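Local coordinates for protein geranyltranstransferase (Stenotrophomonas maltophilia, PDB 7LBJ) that probably catalyses the condensation of isopentenyl diphosphate with allylic diphosphates to build farnesyl diphosphate or longer isoprenoid chains, with magnesium as cofactor, at residues Q25-L30 / A43-V48; R21-L26 / G52-P57; R128-L133 / A145-L150. One frame throughout, in Å; residues are numbered along the deposited sequence. Where two conformers were deposited one is given.

Overall arrangement
The chain opens with helix 11-29, which supplies one side of both early contacts. Contact 1 brings helix 38-46 and the turn after it back to the end of this first helix, closing a short loop. Contact 2 starts one turn earlier and closes a longer loop onto the start of helix 55-65, so the contact 1 loop falls within it. Leu26 takes part in both, and Val48 O lies 2.8 Å from Arg54 NH2. Contact 3 follows in series and closes the short turn between helix 115-134 and helix 140-154. Its centre is about 17 Å from that of contact 1. Ala29 O and Arg128 NE, 3.0 Å apart, join the two. Contacts 2 and 3 do not touch.

Contact 1. Residues Q25-L30 / A43-V48; sequences QLDAAL and AMRYSV
The guanidinium of Arg45 meets Asp27 and Leu30 with its edge. Its NH1 points at Asp27 OD1, 2.7 Å away, in an almost straight salt bridge that lies in the guanidinium plane. The carboxylate stands nearly perpendicular to that plane (87°) and is met on its anti side, somewhat off its plane. NH2 serves two backbone carbonyls. It donates to Asp27 O at 2.6 Å, within the carbonyl plane but along a bent path, and to Leu30 O at 2.9 Å, from above the carbonyl plane. Arg45 thus grips Asp27 end-on with two nitrogens. Its chain is extended from CG to NE, which carries the charge across to the last turn of helix 11-29. A positive charge there would probably suit the carbonyls at the C-terminal end of the helix. Beneath this polar layer lies an apolar one. Leu30 CD1 presses on Val48 CG1 at a tight 3.5 Å, Leu30 CD2 reaches Met44 CE at 4.2 Å, and Leu26 CD1 meets Val48 CG2 more loosely. Arg45 NE also bonds to Pro31 O. Val48 packs on Ala86 of helix 75-92. Met44 lies against Ala121 and Leu125 of helix 115-134 and against Ala156 of the second subunit.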
loop_
_atom_site.group_PDB
_atom_site.type_symbol
_atom_site.label_atom_id
_atom_site.label_comp_id
_atom_site.label_asym_id
_atom_site.label_seq_id
_atom_site.Cartn_x
_atom_site.Cartn_y
_atom_site.Cartn_z
ATOM N N GLN A 25 19.469 4.717 6.076
ATOM C CA GLN A 25 18.857 3.839 5.087
ATOM C C GLN A 25 17.609 4.479 4.497
ATOM O O GLN A 25 17.397 4.449 3.280
ATOM C CB GLN A 25 18.517 2.490 5.725
ATOM C CG GLN A 25 19.735 1.639 6.033
ATOM C CD GLN A 25 20.259 0.935 4.802
ATOM O OE1 GLN A 25 19.486 0.534 3.942
ATOM N NE2 GLN A 25 21.576 0.771 4.717
ATOM N N LEU A 26 16.763 5.047 5.353
ATOM C CA LEU A 26 15.556 5.707 4.867
ATOM C C LEU A 26 15.894 6.912 3.997
ATOM O O LEU A 26 15.218 7.172 2.994
ATOM C CB LEU A 26 14.690 6.127 6.054
ATOM C CG LEU A 26 13.978 5.000 6.796
ATOM C CD1 LEU A 26 13.525 5.493 8.193
ATOM C CD2 LEU A 26 12.773 4.433 6.010
ATOM N N ASP A 27 16.918 7.679 4.376
ATOM C CA ASP A 27 17.299 8.826 3.558
ATOM C C ASP A 27 17.719 8.379 2.162
ATOM O O ASP A 27 17.352 9.009 1.159
ATOM C CB ASP A 27 18.421 9.612 4.244
ATOM C CG ASP A 27 18.967 10.741 3.381
ATOM O OD1 ASP A 27 18.218 11.704 3.088
ATOM O OD2 ASP A 27 20.156 10.667 2.997
ATOM N N ALA A 28 18.461 7.274 2.071
ATOM C CA ALA A 28 18.896 6.799 0.759
ATOM C C ALA A 28 17.755 6.138 -0.010
ATOM O O ALA A 28 17.780 6.116 -1.244
ATOM C CB ALA A 28 20.062 5.820 0.910
ATOM N N ALA A 29 16.759 5.592 0.693
ATOM C CA ALA A 29 15.652 4.871 0.054
ATOM C C ALA A 29 14.538 5.767 -0.477
ATOM O O ALA A 29 13.753 5.313 -1.319
ATOM C CB ALA A 29 15.018 3.880 1.033
ATOM N N LEU A 30 14.441 6.981 -0.021
ATOM C CA LEU A 30 13.368 7.851 -0.473
ATOM C C LEU A 30 13.819 8.744 -1.627
ATOM O O LEU A 30 14.987 9.140 -1.698
ATOM C CB LEU A 30 12.887 8.726 0.685
ATOM C CG LEU A 30 12.178 7.956 1.788
ATOM C CD1 LEU A 30 12.053 8.874 2.976
ATOM C CD2 LEU A 30 10.801 7.497 1.314
ATOM N N ALA A 43 7.346 15.910 1.042
ATOM C CA ALA A 43 6.373 15.547 2.065
ATOM C C ALA A 43 6.583 14.121 2.546
ATOM O O ALA A 43 6.396 13.827 3.731
ATOM C CB ALA A 43 4.962 15.728 1.520
ATOM N N MET A 44 6.941 13.213 1.634
ATOM C CA MET A 44 7.283 11.861 2.049
ATOM C C MET A 44 8.442 11.875 3.046
ATOM O O MET A 44 8.393 11.206 4.087
ATOM C CB MET A 44 7.629 11.024 0.818
ATOM C CG MET A 44 6.408 10.701 -0.064
ATOM S SD MET A 44 6.929 10.015 -1.662
ATOM C CE MET A 44 7.540 8.398 -1.168
ATOM N N ARG A 45 9.492 12.642 2.745
ATOM C CA ARG A 45 10.646 12.698 3.640
ATOM C C ARG A 45 10.296 13.379 4.948
ATOM O O ARG A 45 10.710 12.920 6.019
ATOM C CB ARG A 45 11.804 13.433 2.969
ATOM C CG ARG A 45 12.438 12.643 1.857
ATOM C CD ARG A 45 13.401 13.484 1.020
ATOM N NE ARG A 45 14.271 12.549 0.333
ATOM C CZ ARG A 45 15.408 12.085 0.835
ATOM N NH1 ARG A 45 15.984 12.649 1.883
ATOM N NH2 ARG A 45 15.987 11.034 0.260
ATOM N N TYR A 46 9.554 14.489 4.874
ATOM C CA TYR A 46 9.124 15.191 6.079
ATOM C C TYR A 46 8.382 14.261 7.024
ATOM O O TYR A 46 8.458 14.421 8.255
ATOM C CB TYR A 46 8.233 16.367 5.688
ATOM C CG TYR A 46 7.758 17.241 6.820
ATOM C CD1 TYR A 46 8.572 18.243 7.337
ATOM C CD2 TYR A 46 6.487 17.091 7.359
ATOM C CE1 TYR A 46 8.134 19.069 8.370
ATOM C CE2 TYR A 46 6.042 17.916 8.409
ATOM C CZ TYR A 46 6.870 18.903 8.904
ATOM O OH TYR A 46 6.427 19.727 9.939
ATOM N N SER A 47 7.652 13.296 6.464
ATOM C CA SER A 47 6.822 12.389 7.239
ATOM C C SER A 47 7.584 11.219 7.843
ATOM O O SER A 47 6.995 10.481 8.638
ATOM C CB SER A 47 5.691 11.826 6.349
ATOM O OG SER A 47 4.923 12.875 5.783
ATOM N N VAL A 48 8.846 10.980 7.476
ATOM C CA VAL A 48 9.490 9.818 8.078
ATOM C C VAL A 48 10.920 10.085 8.547
ATOM O O VAL A 48 11.395 9.412 9.469
ATOM C CB VAL A 48 9.413 8.601 7.128
ATOM C CG1 VAL A 48 10.360 8.735 6.019
ATOM C CG2 VAL A 48 9.678 7.312 7.899
#

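Contact 2. Residues R21-L26 / G52-P57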
loop_
_atom_site.group_PDB
_atom_site.type_symbol
_atom_site.label_atom_id
_atom_site.label_comp_id
_atom_site.label_asym_id
_atom_site.label_seq_id
_atom_site.Cartn_x
_atom_site.Cartn_y
_atom_site.Cartn_z
ATOM N N ARG A 21 21.458 3.892 11.784
ATOM C CA ARG A 21 21.420 3.088 10.572
ATOM C C ARG A 21 20.104 3.289 9.829
ATOM O O ARG A 21 20.096 3.497 8.609
ATOM C CB ARG A 21 21.629 1.613 10.927
ATOM C CG ARG A 21 21.590 0.712 9.728
ATOM C CD ARG A 21 21.985 -0.719 10.042
ATOM N NE ARG A 21 22.170 -1.435 8.784
ATOM C CZ ARG A 21 23.331 -1.567 8.166
ATOM N NH1 ARG A 21 24.455 -1.107 8.703
ATOM N NH2 ARG A 21 23.366 -2.160 6.971
ATOM N N ILE A 22 18.976 3.228 10.549
ATOM C CA ILE A 22 17.689 3.345 9.860
ATOM C C ILE A 22 17.485 4.763 9.313
ATOM O O ILE A 22 16.893 4.942 8.234
ATOM C CB ILE A 22 16.532 2.874 10.776
ATOM C CG1 ILE A 22 15.313 2.433 9.930
ATOM C CG2 ILE A 22 16.102 3.943 11.786
ATOM C CD1 ILE A 22 15.564 1.175 9.113
ATOM N N GLU A 23 18.002 5.783 10.003
ATOM C CA GLU A 23 17.951 7.137 9.461
ATOM C C GLU A 23 18.678 7.217 8.119
ATOM O O GLU A 23 18.161 7.789 7.145
ATOM C CB GLU A 23 18.560 8.118 10.457
ATOM C CG GLU A 23 18.257 9.568 10.143
ATOM C CD GLU A 23 16.805 9.929 10.407
ATOM O OE1 GLU A 23 16.175 9.294 11.285
ATOM O OE2 GLU A 23 16.296 10.851 9.731
ATOM N N SER A 24 19.882 6.647 8.052
ATOM C CA SER A 24 20.666 6.709 6.821
ATOM C C SER A 24 20.029 5.876 5.715
ATOM O O SER A 24 20.060 6.263 4.538
ATOM C CB SER A 24 22.092 6.228 7.089
ATOM O OG SER A 24 22.846 6.194 5.893
ATOM N N GLN A 25 19.469 4.717 6.076
ATOM C CA GLN A 25 18.857 3.839 5.087
ATOM C C GLN A 25 17.609 4.479 4.497
ATOM O O GLN A 25 17.397 4.449 3.280
ATOM C CB GLN A 25 18.517 2.490 5.725
ATOM C CG GLN A 25 19.735 1.639 6.033
ATOM C CD GLN A 25 20.259 0.935 4.802
ATOM O OE1 GLN A 25 19.486 0.534 3.942
ATOM N NE2 GLN A 25 21.576 0.771 4.717
ATOM N N LEU A 26 16.763 5.047 5.353
ATOM C CA LEU A 26 15.556 5.707 4.867
ATOM C C LEU A 26 15.894 6.912 3.997
ATOM O O LEU A 26 15.218 7.172 2.994
ATOM C CB LEU A 26 14.690 6.127 6.054
ATOM C CG LEU A 26 13.978 5.000 6.796
ATOM C CD1 LEU A 26 13.525 5.493 8.193
ATOM C CD2 LEU A 26 12.773 4.433 6.010
ATOM N N GLY A 52 13.341 10.130 16.144
ATOM C CA GLY A 52 12.260 9.461 16.842
ATOM C C GLY A 52 12.684 8.112 17.397
ATOM O O GLY A 52 13.814 7.643 17.212
ATOM N N LYS A 53 11.735 7.473 18.101
ATOM C CA LYS A 53 12.058 6.245 18.827
ATOM C C LYS A 53 12.444 5.109 17.894
ATOM O O LYS A 53 13.258 4.265 18.283
ATOM C CB LYS A 53 10.887 5.798 19.713
ATOM C CG LYS A 53 10.507 6.741 20.841
ATOM C CD LYS A 53 9.167 6.295 21.449
ATOM C CE LYS A 53 8.629 7.290 22.457
ATOM N NZ LYS A 53 9.217 7.061 23.800
ATOM N N ARG A 54 11.858 5.052 16.684
ATOM C CA ARG A 54 12.083 3.967 15.715
ATOM C C ARG A 54 11.812 2.599 16.348
ATOM O O ARG A 54 12.546 1.633 16.134
ATOM C CB ARG A 54 13.505 4.015 15.133
ATOM C CG ARG A 54 13.913 5.343 14.514
ATOM C CD ARG A 54 13.021 5.728 13.327
ATOM N NE ARG A 54 13.629 6.798 12.531
ATOM C CZ ARG A 54 12.976 7.493 11.611
ATOM N NH1 ARG A 54 11.692 7.256 11.346
ATOM N NH2 ARG A 54 13.616 8.453 10.947
ATOM N N MET A 55 10.736 2.519 17.134
ATOM C CA MET A 55 10.462 1.292 17.872
ATOM C C MET A 55 10.303 0.101 16.939
ATOM O O MET A 55 10.837 -0.982 17.209
ATOM C CB MET A 55 9.215 1.471 18.729
ATOM C CG MET A 55 8.879 0.272 19.582
ATOM S SD MET A 55 10.001 0.047 20.980
ATOM C CE MET A 55 10.673 1.702 21.241
ATOM N N ARG A 56 9.609 0.287 15.814
ATOM C CA ARG A 56 9.385 -0.858 14.929
ATOM C C ARG A 56 10.655 -1.297 14.200
ATOM O O ARG A 56 10.938 -2.509 14.167
ATOM C CB ARG A 56 8.205 -0.531 14.005
ATOM C CG ARG A 56 6.915 -0.384 14.851
ATOM C CD ARG A 56 5.798 0.363 14.112
ATOM N NE ARG A 56 4.653 0.567 14.982
ATOM C CZ ARG A 56 4.589 1.493 15.928
ATOM N NH1 ARG A 56 5.591 2.344 16.137
ATOM N NH2 ARG A 56 3.493 1.575 16.679
ATOM N N PRO A 57 11.460 -0.415 13.613
ATOM C CA PRO A 57 12.776 -0.873 13.123
ATOM C C PRO A 57 13.615 -1.552 14.195
ATOM O O PRO A 57 14.260 -2.578 13.927
ATOM C CB PRO A 57 13.443 0.427 12.650
ATOM C CG PRO A 57 12.323 1.311 12.311
ATOM C CD PRO A 57 11.199 0.989 13.257
HETATM O O HOH W 1 16.427 7.428 13.245
#
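Residues 52-57 hold the Gly-Lys-Arg-Met-Arg-Pro run, a family signature of the polyprenyl synthases, and Arg54 of this run meets Glu23 of helix 11-29. Arg54 NH2 donates to Glu23 OE1 at 2.7 Å in a nearly straight salt bridge (167°). The oxygen lies in the guanidinium plane and is met on its syn side, though well off the carboxylate plane (34°). A water adds a second link: it donates to Glu23 OE1 and accepts from Arg54 NE. Leu26 CD1 sits over one guanidinium face, 4.0 Å from Arg54 CZ. Ile22 then divides its branches between two partners. CG2 touches Arg54 CG at 3.8 Å, while CG1, anti to the backbone N (chi1 -156°), meets Pro57 CB at 3.9 Å. The Arg54 chain is bent at chi2 and crosses Glu23 at about a right angle. Further bonds hold both charged groups: Arg54 NH1 makes a salt bridge to Glu82 of helix 75-92, and Glu23 OE2 accepts from Gly50 N. Arg54 itself stands at the N-cap position of helix 55-65. This buried arginine ties the signature loop to two helices. In relatives that loop contributes to the isopentenyl diphosphate site of the all-helical isoprenoid synthase fold.

Contact 3. Residues R128-L133 / A145-L150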
loop_
_atom_site.group_PDB
_atom_site.type_symbol
_atom_site.label_atom_id
_atom_site.label_comp_id
_atom_site.label_asym_id
_atom_site.label_seq_id
_atom_site.Cartn_x
_atom_site.Cartn_y
_atom_site.Cartn_z
ATOM N N ARG A 128 6.070 2.245 -1.078
ATOM C CA ARG A 128 7.508 2.065 -0.956
ATOM C C ARG A 128 7.850 1.007 0.079
ATOM O O ARG A 128 8.863 0.310 -0.068
ATOM C CB ARG A 128 8.192 3.398 -0.616
ATOM C CG ARG A 128 9.714 3.326 -0.638
ATOM C CD ARG A 128 10.258 3.173 -2.080
ATOM N NE ARG A 128 11.720 3.309 -2.126
ATOM C CZ ARG A 128 12.552 2.408 -2.643
ATOM N NH1 ARG A 128 12.104 1.295 -3.209
ATOM N NH2 ARG A 128 13.870 2.629 -2.590
ATOM N N ALA A 129 7.034 0.863 1.130
ATOM C CA ALA A 129 7.283 -0.207 2.091
ATOM C C ALA A 129 7.258 -1.569 1.400
ATOM O O ALA A 129 8.148 -2.401 1.611
ATOM C CB ALA A 129 6.245 -0.169 3.215
ATOM N N PHE A 130 6.229 -1.828 0.588
ATOM C CA PHE A 130 6.171 -3.116 -0.098
ATOM C C PHE A 130 7.264 -3.236 -1.153
ATOM O O PHE A 130 7.853 -4.311 -1.327
ATOM C CB PHE A 130 4.784 -3.318 -0.711
ATOM C CG PHE A 130 3.717 -3.496 0.332
ATOM C CD1 PHE A 130 3.676 -4.658 1.093
ATOM C CD2 PHE A 130 2.794 -2.491 0.588
ATOM C CE1 PHE A 130 2.700 -4.840 2.082
ATOM C CE2 PHE A 130 1.806 -2.657 1.594
ATOM C CZ PHE A 130 1.781 -3.817 2.344
ATOM N N GLY A 131 7.540 -2.148 -1.876
ATOM C CA GLY A 131 8.585 -2.200 -2.904
ATOM C C GLY A 131 9.952 -2.538 -2.330
ATOM O O GLY A 131 10.702 -3.337 -2.900
ATOM N N LEU A 132 10.279 -1.976 -1.164
ATOM C CA LEU A 132 11.581 -2.278 -0.571
ATOM C C LEU A 132 11.708 -3.747 -0.206
ATOM O O LEU A 132 12.786 -4.336 -0.363
ATOM C CB LEU A 132 11.797 -1.413 0.670
ATOM C CG LEU A 132 12.183 0.006 0.328
ATOM C CD1 LEU A 132 12.053 0.837 1.604
ATOM C CD2 LEU A 132 13.628 -0.000 -0.155
ATOM N N LEU A 133 10.628 -4.353 0.304
ATOM C CA LEU A 133 10.649 -5.791 0.582
ATOM C C LEU A 133 10.780 -6.586 -0.706
ATOM O O LEU A 133 11.561 -7.543 -0.782
ATOM C CB LEU A 133 9.387 -6.235 1.334
ATOM C CG LEU A 133 9.199 -5.798 2.790
ATOM C CD1 LEU A 133 7.860 -6.332 3.340
ATOM C CD2 LEU A 133 10.399 -6.244 3.643
ATOM N N ALA A 145 7.600 -14.223 2.283
ATOM C CA ALA A 145 7.118 -14.414 3.650
ATOM C C ALA A 145 7.044 -13.086 4.402
ATOM O O ALA A 145 6.118 -12.861 5.196
ATOM C CB ALA A 145 8.022 -15.398 4.403
ATOM N N CYS A 146 8.019 -12.200 4.173
ATOM C CA CYS A 146 7.969 -10.890 4.812
ATOM C C CYS A 146 6.823 -10.059 4.262
ATOM O O CYS A 146 6.154 -9.348 5.019
ATOM C CB CYS A 146 9.302 -10.160 4.621
ATOM S SG CYS A 146 10.588 -10.825 5.662
ATOM N N LEU A 147 6.614 -10.102 2.939
ATOM C CA LEU A 147 5.532 -9.342 2.321
ATOM C C LEU A 147 4.167 -9.834 2.775
ATOM O O LEU A 147 3.275 -9.022 3.032
ATOM C CB LEU A 147 5.615 -9.419 0.802
ATOM C CG LEU A 147 6.661 -8.508 0.151
ATOM C CD1 LEU A 147 7.256 -9.179 -1.076
ATOM C CD2 LEU A 147 6.021 -7.215 -0.253
ATOM N N GLN A 148 3.975 -11.155 2.867
ATOM C CA GLN A 148 2.719 -11.658 3.411
ATOM C C GLN A 148 2.508 -11.148 4.828
ATOM O O GLN A 148 1.390 -10.755 5.211
ATOM C CB GLN A 148 2.721 -13.186 3.418
ATOM C CG GLN A 148 2.763 -13.854 2.058
ATOM C CD GLN A 148 2.953 -15.353 2.179
ATOM O OE1 GLN A 148 3.869 -15.818 2.853
ATOM N NE2 GLN A 148 2.083 -16.109 1.553
ATOM N N THR A 149 3.568 -11.188 5.636
ATOM C CA THR A 149 3.452 -10.751 7.029
ATOM C C THR A 149 3.034 -9.291 7.096
ATOM O O THR A 149 2.116 -8.923 7.846
ATOM C CB THR A 149 4.794 -10.969 7.754
ATOM O OG1 THR A 149 5.060 -12.374 7.837
ATOM C CG2 THR A 149 4.780 -10.382 9.179
ATOM N N LEU A 150 3.714 -8.433 6.320
ATOM C CA LEU A 150 3.454 -6.998 6.405
ATOM C C LEU A 150 2.066 -6.659 5.878
ATOM O O LEU A 150 1.362 -5.823 6.462
ATOM C CB LEU A 150 4.521 -6.224 5.620
ATOM C CG LEU A 150 4.440 -4.708 5.796
ATOM C CD1 LEU A 150 4.756 -4.314 7.255
ATOM C CD2 LEU A 150 5.446 -4.053 4.833
#
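Leu133, Leu147 and Leu150 carry the aliphatic packing between helix 115-134 and helix 140-154. Leu133 CD1 meets Leu150 CD2 at 3.6 Å. The CG of Leu150 is anti to the backbone N (chi1 -173°), which brings its CD2 methyl to the facing helix. There CD2 also comes near Ala129 CB, at 4.3 Å. One turn back, Leu147 CG rests on Leu133 CB at 3.7 Å. Cys146 takes part through its CB, 4.2 Å from Leu133 CD2.

The aromatic contacts belong to Phe130. Leu147 CD2 lies at the edge of the ring, close to its plane, 3.7 Å from Phe130 CD1. Leu150 CD2 approaches Phe130 CE1 at 4.0 Å. The same Leu147 methyl also touches Phe130 O, so it spans the ring edge and the backbone carbonyl of one residue. The side chains that meet are apolar, and methyl groups also touch two backbone oxygens, Phe130 O and Cys146 O.

Within 145-150, Thr149 OG1 donates to Ala145 O, which also accepts from Thr149 N on the opposite face of its plane. Thr149 OG1 bonds further to Arg196 of helix 176-201. Phe130 and Leu147 meet their own copies in the second subunit, the two phenylalanine rings stacking. The segment axes run nearly antiparallel at 161°, 9.9 Å apart. This is an alpha-alpha hairpin of the all-helical isoprenoid synthase fold, placed at the dimer interface.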